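Local atomic coordinates of peptidoglycan glycosyltransferase (Atopobium parvulum, PDB entry 4OVD), a protein that belongs to the penicillin-binding protein family, carrying a dimerisation domain in its N-terminal part and a larger penicillin-binding domain after it. Residues S222-L227 and T555-Q560; M251-R256 and D524-V529; A480-Y485 and F549-A554. All blocks are in the same frame, centred on the assembly; numbering follows the deposited sequence.

The three contacts cluster in the penicillin-binding domain, around its five-stranded antiparallel sheet and the helices packed against it. Their centres lie 11 to 12 Å apart. Interaction 1 brings the start of helix 225-242 to the end of helix 542-556. Interaction 2, within the sheet, pairs strand 248-253, which follows the first of these helices, with strand 525-532, which precedes the second. Interaction 3 sets the loop before edge strand 487-495 against helix 542-556. Along the chain, interactions 2 and 3 both fall inside the loop closed by interaction 1, and their own segments alternate. Early and late parts of the domain are thus joined into one layered body, with a probable hydrogen bond from Y485 joining interactions 1 and 3.

Interaction 1. Residues S222-L227 and T555-Q560; sequences SIDIEL and TRLNIQ
D224 and R556 form the salt bridge that joins the start of helix 225-242 to the end of helix 542-556, the two helices lying on one face of the five-stranded sheet in the penicillin-binding fold. D224 OD1 stands 3.0 Å from R556 NH2. The two flat groups do not meet side-on: carboxylate and guanidinium planes are 87° apart, and D224 OD2 lies over one guanidinium face, displaced toward its rim. R556 gets there by a bend at chi2 (71°), after which the chain is extended as far as NE, where chi4 (106°) swings the guanidinium round.

D224 is also the N-cap residue of helix 225-242, and its carboxylate does the capping. OD1 of D224 accepts from L227 N at 3.3 Å, the N-H coming from above the carboxylate plane, and more weakly from E226 N at 3.0 Å. OD1 therefore both caps the helix start and takes part in the salt bridge, so the guanidinium probably adds to the pull of the helix start in keeping D224 ionised. The other oxygen has a weak hydrogen bond from N66 ND2.

Van der Waals contacts surround the charged pair. L227 CB comes within 4.5 Å of R556 CG, while the leucine also packs on F549 and A553 of helix 542-556. L557, the first residue to leave that helix, brings CD2 to 4.5 Å from D224 OD2 and also touches Y261. The E226 carboxylate heads off, with OE1 5.2 Å from R556 NH2, but its CB sits obliquely beside the guanidinium, 3.3 Å from R556 NE.

Interaction 2. Residues M251-R256 and D524-V529; sequences MAMNPR and DLMVYV
Two neighbouring strands of the antiparallel sheet at the heart of the penicillin-binding fold meet here: M251-M253 and L525-V529, running at 166° to each other with axes 4.7 Å apart at closest approach. M251 with Y528 and M253 with M526 are the hydrogen-bonded pairs, each joined by two backbone bonds; Y528 N to M251 O, at 2.9 Å, is one. A252 and V527 make the non-hydrogen-bonded pair between them, their CA atoms 4.3 Å apart. CA-H...O contacts add to the ladder, the shortest from V527 CA to M251 O at 3.1 Å.

The sheet presents two greasy faces. On one, A252 CB rests 3.9 Å from V527 CG2 and also meets L525 CD1, and F549, F546 and A550 of helix 542-556 close over this patch. The other face carries the selenomethionines M251, M253 and M526 with Y528. M253 and M526 run alongside each other in the same direction, and M526 bends at chi3 (72°) to bring CE to 3.9 Å from M253 CG. Helix 418-429 covers this side, I422 touching M253, M526 and Y528, while Y528 OH bonds to S513 OG.

Past the strand, P255 lays its CD 3.5 Å from L525 N. N254 forms an Asx turn, its OD1 accepting from R256 N, while its ND2 bonds to Y261 OH. A water ties the loop to D524: it accepts from N254 ND2 and R256 NE, and donates to D524 OD1 at 2.6 Å.

Interaction 3. Residues A480-Y485 and F549-A554; sequences AGIYGY and FAKDAA
I482 and Y485, the first and last residues of a type II beta turn, press against one side of helix 542-556. The tight part is apolar. I482 uses both ends of its branched side chain: CD1 meets A550 CB at 3.9 Å, and CG2, anti to the backbone N, lies 3.8 Å from K551 CD. One helical turn further on, A554 CB sits obliquely beside the tyrosine ring, 4.0 Å from Y485 CE2.

Toward solvent the contact thins out. K551 bends at chi2 (59°), crosses the tyrosine at about a right angle and brings NZ to the ring edge, 3.9 Å from Y485 CE1, in the ring plane rather than over a face. Y483 and G484, the middle of the turn, are exposed, while Y485 N bonds back to I482 O to close it.

At the far end of the ring, Y485 OH is hydrogen-bonded to I559 O, with Q560 O equally near, tying the turn to the chain beyond the helix. Y485 and A550 both touch V518 of strand 510-518, and I482 touches F546; across the helix, F549 points away from the turn and packs on L227 and A231 of helix 225-242.

Interaction 1. Residues S222-L227 and T555-Q560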
loop_
_atom_site.group_PDB
_atom_site.type_symbol
_atom_site.label_atom_id
_atom_site.label_comp_id
_atom_site.label_asym_id
_atom_site.label_seq_id
_atom_site.Cartn_x
_atom_site.Cartn_y
_atom_site.Cartn_z
ATOM N N SER A 222 -3.873 9.626 11.883
ATOM C CA SER A 222 -4.190 10.242 10.604
ATOM C C SER A 222 -5.499 9.752 10.029
ATOM O O SER A 222 -6.004 10.319 9.090
ATOM C CB SER A 222 -3.065 9.930 9.618
ATOM O OG SER A 222 -2.750 8.570 9.648
ATOM N N ILE A 223 -6.043 8.682 10.583
ATOM C CA ILE A 223 -7.273 8.095 10.066
ATOM C C ILE A 223 -8.494 8.969 10.107
ATOM O O ILE A 223 -8.688 9.642 11.095
ATOM C CB ILE A 223 -7.621 6.859 10.914
ATOM C CG1 ILE A 223 -6.602 5.775 10.660
ATOM C CG2 ILE A 223 -9.005 6.314 10.580
ATOM C CD1 ILE A 223 -6.626 5.225 9.259
ATOM N N ASP A 224 -9.320 8.954 9.058
ATOM C CA ASP A 224 -10.588 9.711 9.058
ATOM C C ASP A 224 -11.596 8.602 9.197
ATOM O O ASP A 224 -11.792 7.772 8.320
ATOM C CB ASP A 224 -10.826 10.519 7.797
ATOM C CG ASP A 224 -12.164 11.295 7.849
ATOM O OD1 ASP A 224 -13.194 10.619 8.087
ATOM O OD2 ASP A 224 -12.198 12.545 7.614
ATOM N N ILE A 225 -12.217 8.551 10.347
ATOM C CA ILE A 225 -13.075 7.412 10.660
ATOM C C ILE A 225 -14.224 7.215 9.724
ATOM O O ILE A 225 -14.592 6.083 9.450
ATOM C CB ILE A 225 -13.546 7.459 12.125
ATOM C CG1 ILE A 225 -14.050 6.079 12.590
ATOM C CG2 ILE A 225 -14.510 8.615 12.333
ATOM C CD1 ILE A 225 -12.965 5.043 12.625
ATOM N N GLU A 226 -14.800 8.295 9.229
ATOM C CA GLU A 226 -15.898 8.143 8.260
ATOM C C GLU A 226 -15.380 7.566 6.916
ATOM O O GLU A 226 -16.042 6.778 6.247
ATOM C CB GLU A 226 -16.612 9.486 8.040
ATOM C CG GLU A 226 -18.091 9.299 7.787
ATOM C CD GLU A 226 -18.825 8.695 8.984
ATOM O OE1 GLU A 226 -18.446 8.950 10.159
ATOM O OE2 GLU A 226 -19.814 7.964 8.754
ATOM N N LEU A 227 -14.156 7.925 6.542
ATOM C CA LEU A 227 -13.562 7.389 5.326
ATOM C C LEU A 227 -13.164 5.930 5.545
ATOM O O LEU A 227 -13.161 5.112 4.643
ATOM C CB LEU A 227 -12.358 8.224 4.930
ATOM C CG LEU A 227 -11.887 7.851 3.547
ATOM C CD1 LEU A 227 -13.052 8.004 2.568
ATOM C CD2 LEU A 227 -10.710 8.750 3.203
ATOM N N THR A 555 -14.035 13.861 -1.705
ATOM C CA THR A 555 -15.080 14.773 -1.265
ATOM C C THR A 555 -14.842 14.982 0.255
ATOM O O THR A 555 -14.664 16.100 0.737
ATOM C CB THR A 555 -16.513 14.256 -1.535
ATOM O OG1 THR A 555 -16.890 13.291 -0.547
ATOM C CG2 THR A 555 -16.651 13.662 -2.923
ATOM N N ARG A 556 -14.807 13.883 0.994
ATOM C CA ARG A 556 -14.561 13.905 2.411
ATOM C C ARG A 556 -13.379 14.795 2.789
ATOM O O ARG A 556 -13.380 15.382 3.847
ATOM C CB ARG A 556 -14.288 12.478 2.899
ATOM C CG ARG A 556 -14.189 12.296 4.405
ATOM C CD ARG A 556 -15.541 12.445 5.105
ATOM N NE ARG A 556 -15.399 12.196 6.545
ATOM C CZ ARG A 556 -15.429 13.118 7.508
ATOM N NH1 ARG A 556 -15.675 14.390 7.248
ATOM N NH2 ARG A 556 -15.256 12.748 8.768
ATOM N N LEU A 557 -12.358 14.884 1.948
ATOM C CA LEU A 557 -11.213 15.708 2.294
ATOM C C LEU A 557 -11.275 17.079 1.617
ATOM O O LEU A 557 -12.319 17.480 1.065
ATOM C CB LEU A 557 -9.927 14.965 1.953
ATOM C CG LEU A 557 -9.753 13.578 2.580
ATOM C CD1 LEU A 557 -8.510 12.918 2.020
ATOM C CD2 LEU A 557 -9.690 13.629 4.094
ATOM N N ASN A 558 -10.161 17.805 1.644
ATOM C CA ASN A 558 -10.133 19.168 1.043
ATOM C C ASN A 558 -10.514 19.239 -0.446
ATOM O O ASN A 558 -11.239 20.109 -0.861
ATOM C CB ASN A 558 -8.708 19.788 1.112
ATOM C CG ASN A 558 -8.078 19.757 2.503
ATOM O OD1 ASN A 558 -6.853 19.743 2.619
ATOM N ND2 ASN A 558 -8.896 19.730 3.552
ATOM N N ILE A 559 -10.039 18.238 -1.181
ATOM C CA ILE A 559 -10.027 18.120 -2.665
ATOM C C ILE A 559 -11.389 18.300 -3.352
ATOM O O ILE A 559 -12.185 17.370 -3.454
ATOM C CB ILE A 559 -9.271 16.828 -3.040
ATOM C CG1 ILE A 559 -8.178 16.534 -2.009
ATOM C CG2 ILE A 559 -8.680 16.927 -4.440
ATOM C CD1 ILE A 559 -7.247 17.706 -1.738
ATOM N N GLN A 560 -11.529 19.460 -3.989
ATOM C CA GLN A 560 -12.765 19.890 -4.669
ATOM C C GLN A 560 -13.055 19.580 -6.147
ATOM O O GLN A 560 -14.156 19.152 -6.481
ATOM C CB GLN A 560 -12.862 21.436 -4.595
ATOM C CG GLN A 560 -12.549 22.102 -3.255
ATOM C CD GLN A 560 -11.059 22.110 -2.902
ATOM O OE1 GLN A 560 -10.218 21.589 -3.649
ATOM N NE2 GLN A 560 -10.730 22.687 -1.746
#

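Interaction 2. Residues M251-R256 and D524-V529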
loop_
_atom_site.group_PDB
_atom_site.type_symbol
_atom_site.label_atom_id
_atom_site.label_comp_id
_atom_site.label_asym_id
_atom_site.label_seq_id
_atom_site.Cartn_x
_atom_site.Cartn_y
_atom_site.Cartn_z
HETATM N N MSE A 251 -6.514 1.323 0.547
HETATM C CA MSE A 251 -5.849 2.334 1.368
HETATM C C MSE A 251 -5.912 3.686 0.711
HETATM O O MSE A 251 -5.832 3.779 -0.513
HETATM C CB MSE A 251 -4.358 1.953 1.570
HETATM C CG MSE A 251 -3.505 3.178 1.991
HETATM SE SE MSE A 251 -1.693 2.762 2.688
HETATM C CE MSE A 251 -2.004 1.418 4.078
ATOM N N ALA A 252 -6.095 4.735 1.497
ATOM C CA ALA A 252 -6.079 6.084 0.980
ATOM C C ALA A 252 -5.019 6.763 1.838
ATOM O O ALA A 252 -5.097 6.642 3.039
ATOM C CB ALA A 252 -7.409 6.744 1.164
HETATM N N MSE A 253 -4.111 7.524 1.232
HETATM C CA MSE A 253 -3.010 8.129 1.934
HETATM C C MSE A 253 -2.636 9.417 1.298
HETATM O O MSE A 253 -3.009 9.698 0.205
HETATM C CB MSE A 253 -1.766 7.196 1.897
HETATM C CG MSE A 253 -0.677 7.318 0.749
HETATM SE SE MSE A 253 0.728 6.090 1.381
HETATM C CE MSE A 253 1.765 7.421 2.347
ATOM N N ASN A 254 -1.892 10.215 2.038
ATOM C CA ASN A 254 -1.410 11.461 1.589
ATOM C C ASN A 254 0.009 11.142 1.121
ATOM O O ASN A 254 0.857 10.745 1.922
ATOM C CB ASN A 254 -1.413 12.449 2.754
ATOM C CG ASN A 254 -0.939 13.796 2.361
ATOM O OD1 ASN A 254 0.053 13.936 1.709
ATOM N ND2 ASN A 254 -1.659 14.796 2.749
ATOM N N PRO A 255 0.275 11.320 -0.183
ATOM C CA PRO A 255 1.565 11.031 -0.736
ATOM C C PRO A 255 2.654 12.031 -0.337
ATOM O O PRO A 255 3.825 11.744 -0.531
ATOM C CB PRO A 255 1.320 11.060 -2.250
ATOM C CG PRO A 255 0.158 11.932 -2.415
ATOM C CD PRO A 255 -0.692 11.735 -1.209
ATOM N N ARG A 256 2.308 13.165 0.234
ATOM C CA ARG A 256 3.340 14.108 0.651
ATOM C C ARG A 256 3.727 13.969 2.125
ATOM O O ARG A 256 4.856 14.141 2.463
ATOM C CB ARG A 256 2.902 15.534 0.446
ATOM C CG ARG A 256 3.964 16.531 0.896
ATOM C CD ARG A 256 3.498 17.962 0.689
ATOM N NE ARG A 256 2.355 18.289 1.559
ATOM C CZ ARG A 256 2.425 18.693 2.839
ATOM N NH1 ARG A 256 3.592 18.818 3.493
ATOM N NH2 ARG A 256 1.295 18.953 3.488
ATOM N N ASP A 524 -2.286 15.593 -2.258
ATOM C CA ASP A 524 -3.107 15.268 -1.139
ATOM C C ASP A 524 -3.685 13.877 -1.136
ATOM O O ASP A 524 -4.114 13.451 -0.077
ATOM C CB ASP A 524 -4.262 16.288 -1.056
ATOM C CG ASP A 524 -3.794 17.706 -0.635
ATOM O OD1 ASP A 524 -3.028 17.802 0.337
ATOM O OD2 ASP A 524 -4.241 18.703 -1.241
ATOM N N LEU A 525 -3.700 13.159 -2.258
ATOM C CA LEU A 525 -4.364 11.837 -2.235
ATOM C C LEU A 525 -3.941 10.752 -3.227
ATOM O O LEU A 525 -3.941 10.961 -4.456
ATOM C CB LEU A 525 -5.868 12.075 -2.437
ATOM C CG LEU A 525 -6.764 10.831 -2.458
ATOM C CD1 LEU A 525 -6.849 10.140 -1.101
ATOM C CD2 LEU A 525 -8.156 11.273 -2.827
HETATM N N MSE A 526 -3.680 9.556 -2.700
HETATM C CA MSE A 526 -3.374 8.432 -3.513
HETATM C C MSE A 526 -4.137 7.292 -2.869
HETATM O O MSE A 526 -4.229 7.180 -1.643
HETATM C CB MSE A 526 -1.863 8.213 -3.470
HETATM C CG MSE A 526 -1.330 7.289 -4.537
HETATM SE SE MSE A 526 0.661 7.057 -4.375
HETATM C CE MSE A 526 0.434 6.002 -2.791
ATOM N N VAL A 527 -4.682 6.424 -3.694
ATOM C CA VAL A 527 -5.450 5.307 -3.229
ATOM C C VAL A 527 -5.011 4.047 -3.946
ATOM O O VAL A 527 -4.667 4.090 -5.180
ATOM C CB VAL A 527 -6.903 5.522 -3.566
ATOM C CG1 VAL A 527 -7.672 4.245 -3.449
ATOM C CG2 VAL A 527 -7.492 6.661 -2.755
ATOM N N TYR A 528 -5.022 2.956 -3.174
ATOM C CA TYR A 528 -4.698 1.623 -3.654
ATOM C C TYR A 528 -5.843 0.686 -3.409
ATOM O O TYR A 528 -6.417 0.678 -2.342
ATOM C CB TYR A 528 -3.446 1.002 -2.923
ATOM C CG TYR A 528 -3.280 -0.464 -3.296
ATOM C CD1 TYR A 528 -3.873 -1.456 -2.566
ATOM C CD2 TYR A 528 -2.518 -0.841 -4.372
ATOM C CE1 TYR A 528 -3.700 -2.800 -2.904
ATOM C CE2 TYR A 528 -2.377 -2.138 -4.734
ATOM C CZ TYR A 528 -2.961 -3.121 -3.980
ATOM O OH TYR A 528 -2.811 -4.443 -4.393
ATOM N N VAL A 529 -6.165 -0.124 -4.399
ATOM C CA VAL A 529 -7.202 -1.113 -4.337
ATOM C C VAL A 529 -6.648 -2.396 -4.911
ATOM O O VAL A 529 -6.074 -2.424 -6.012
ATOM C CB VAL A 529 -8.428 -0.795 -5.198
ATOM C CG1 VAL A 529 -9.424 -1.942 -5.065
ATOM C CG2 VAL A 529 -9.068 0.550 -4.805
HETATM O O HOH W 1 -0.636 17.500 1.255
#

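Interaction 3. Residues A480-Y485 and F549-A554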
loop_
_atom_site.group_PDB
_atom_site.type_symbol
_atom_site.label_atom_id
_atom_site.label_comp_id
_atom_site.label_asym_id
_atom_site.label_seq_id
_atom_site.Cartn_x
_atom_site.Cartn_y
_atom_site.Cartn_z
ATOM N N ALA A 480 -10.808 4.004 -13.972
ATOM C CA ALA A 480 -10.407 4.641 -12.712
ATOM C C ALA A 480 -10.620 6.138 -12.815
ATOM O O ALA A 480 -10.564 6.847 -11.816
ATOM C CB ALA A 480 -8.970 4.340 -12.377
ATOM N N GLY A 481 -10.875 6.658 -14.010
ATOM C CA GLY A 481 -11.117 8.100 -14.146
ATOM C C GLY A 481 -12.268 8.613 -13.294
ATOM O O GLY A 481 -13.208 7.904 -13.021
ATOM N N ILE A 482 -12.175 9.856 -12.839
ATOM C CA ILE A 482 -13.207 10.436 -11.998
ATOM C C ILE A 482 -13.510 11.820 -12.567
ATOM O O ILE A 482 -12.613 12.693 -12.646
ATOM C CB ILE A 482 -12.773 10.635 -10.523
ATOM C CG1 ILE A 482 -12.252 9.316 -9.889
ATOM C CG2 ILE A 482 -13.951 11.190 -9.729
ATOM C CD1 ILE A 482 -11.451 9.558 -8.629
ATOM N N TYR A 483 -14.769 12.007 -12.955
ATOM C CA TYR A 483 -15.236 13.254 -13.538
ATOM C C TYR A 483 -14.829 14.457 -12.683
ATOM O O TYR A 483 -15.115 14.467 -11.497
ATOM C CB TYR A 483 -16.757 13.218 -13.678
ATOM C CG TYR A 483 -17.240 14.467 -14.373
ATOM C CD1 TYR A 483 -16.895 14.722 -15.707
ATOM C CD2 TYR A 483 -17.997 15.415 -13.688
ATOM C CE1 TYR A 483 -17.320 15.891 -16.341
ATOM C CE2 TYR A 483 -18.432 16.572 -14.311
ATOM C CZ TYR A 483 -18.090 16.804 -15.630
ATOM O OH TYR A 483 -18.541 17.958 -16.207
ATOM N N GLY A 484 -14.157 15.441 -13.291
ATOM C CA GLY A 484 -13.687 16.668 -12.605
ATOM C C GLY A 484 -12.287 16.611 -11.965
ATOM O O GLY A 484 -11.787 17.618 -11.457
ATOM N N TYR A 485 -11.616 15.452 -12.002
ATOM C CA TYR A 485 -10.301 15.345 -11.383
ATOM C C TYR A 485 -9.277 14.789 -12.325
ATOM O O TYR A 485 -9.601 14.221 -13.325
ATOM C CB TYR A 485 -10.394 14.402 -10.183
ATOM C CG TYR A 485 -11.289 14.886 -9.057
ATOM C CD1 TYR A 485 -12.655 14.639 -9.048
ATOM C CD2 TYR A 485 -10.742 15.559 -7.977
ATOM C CE1 TYR A 485 -13.445 15.087 -7.998
ATOM C CE2 TYR A 485 -11.505 15.992 -6.945
ATOM C CZ TYR A 485 -12.852 15.766 -6.963
ATOM O OH TYR A 485 -13.550 16.221 -5.903
ATOM N N PHE A 549 -14.232 4.865 -4.632
ATOM C CA PHE A 549 -13.698 5.172 -3.363
ATOM C C PHE A 549 -12.793 6.441 -3.344
ATOM O O PHE A 549 -12.805 7.246 -2.402
ATOM C CB PHE A 549 -12.971 3.953 -2.784
ATOM C CG PHE A 549 -12.345 4.239 -1.494
ATOM C CD1 PHE A 549 -13.113 4.330 -0.356
ATOM C CD2 PHE A 549 -10.976 4.431 -1.405
ATOM C CE1 PHE A 549 -12.543 4.636 0.862
ATOM C CE2 PHE A 549 -10.401 4.752 -0.207
ATOM C CZ PHE A 549 -11.184 4.843 0.935
ATOM N N ALA A 550 -12.011 6.632 -4.364
ATOM C CA ALA A 550 -11.122 7.798 -4.375
ATOM C C ALA A 550 -11.930 9.106 -4.451
ATOM O O ALA A 550 -11.527 10.108 -3.875
ATOM C CB ALA A 550 -10.127 7.710 -5.498
ATOM N N LYS A 551 -13.080 9.035 -5.108
ATOM C CA LYS A 551 -14.034 10.153 -5.251
ATOM C C LYS A 551 -14.517 10.496 -3.862
ATOM O O LYS A 551 -14.382 11.651 -3.419
ATOM C CB LYS A 551 -15.182 9.694 -6.167
ATOM C CG LYS A 551 -16.421 10.546 -6.240
ATOM C CD LYS A 551 -16.094 11.934 -6.698
ATOM C CE LYS A 551 -17.401 12.690 -6.923
ATOM N NZ LYS A 551 -17.142 14.125 -7.178
ATOM N N ASP A 552 -15.034 9.480 -3.154
ATOM C CA ASP A 552 -15.476 9.659 -1.765
ATOM C C ASP A 552 -14.340 10.129 -0.893
ATOM O O ASP A 552 -14.561 10.897 0.002
ATOM C CB ASP A 552 -16.002 8.362 -1.165
ATOM C CG ASP A 552 -17.260 7.884 -1.842
ATOM O OD1 ASP A 552 -17.776 8.610 -2.717
ATOM O OD2 ASP A 552 -17.707 6.771 -1.516
ATOM N N ALA A 553 -13.122 9.642 -1.101
ATOM C CA ALA A 553 -12.037 10.134 -0.272
ATOM C C ALA A 553 -11.836 11.625 -0.580
ATOM O O ALA A 553 -11.638 12.419 0.331
ATOM C CB ALA A 553 -10.749 9.363 -0.537
ATOM N N ALA A 554 -11.855 12.004 -1.860
ATOM C CA ALA A 554 -11.674 13.409 -2.239
ATOM C C ALA A 554 -12.798 14.331 -1.754
ATOM O O ALA A 554 -12.551 15.480 -1.398
ATOM C CB ALA A 554 -11.528 13.523 -3.739
#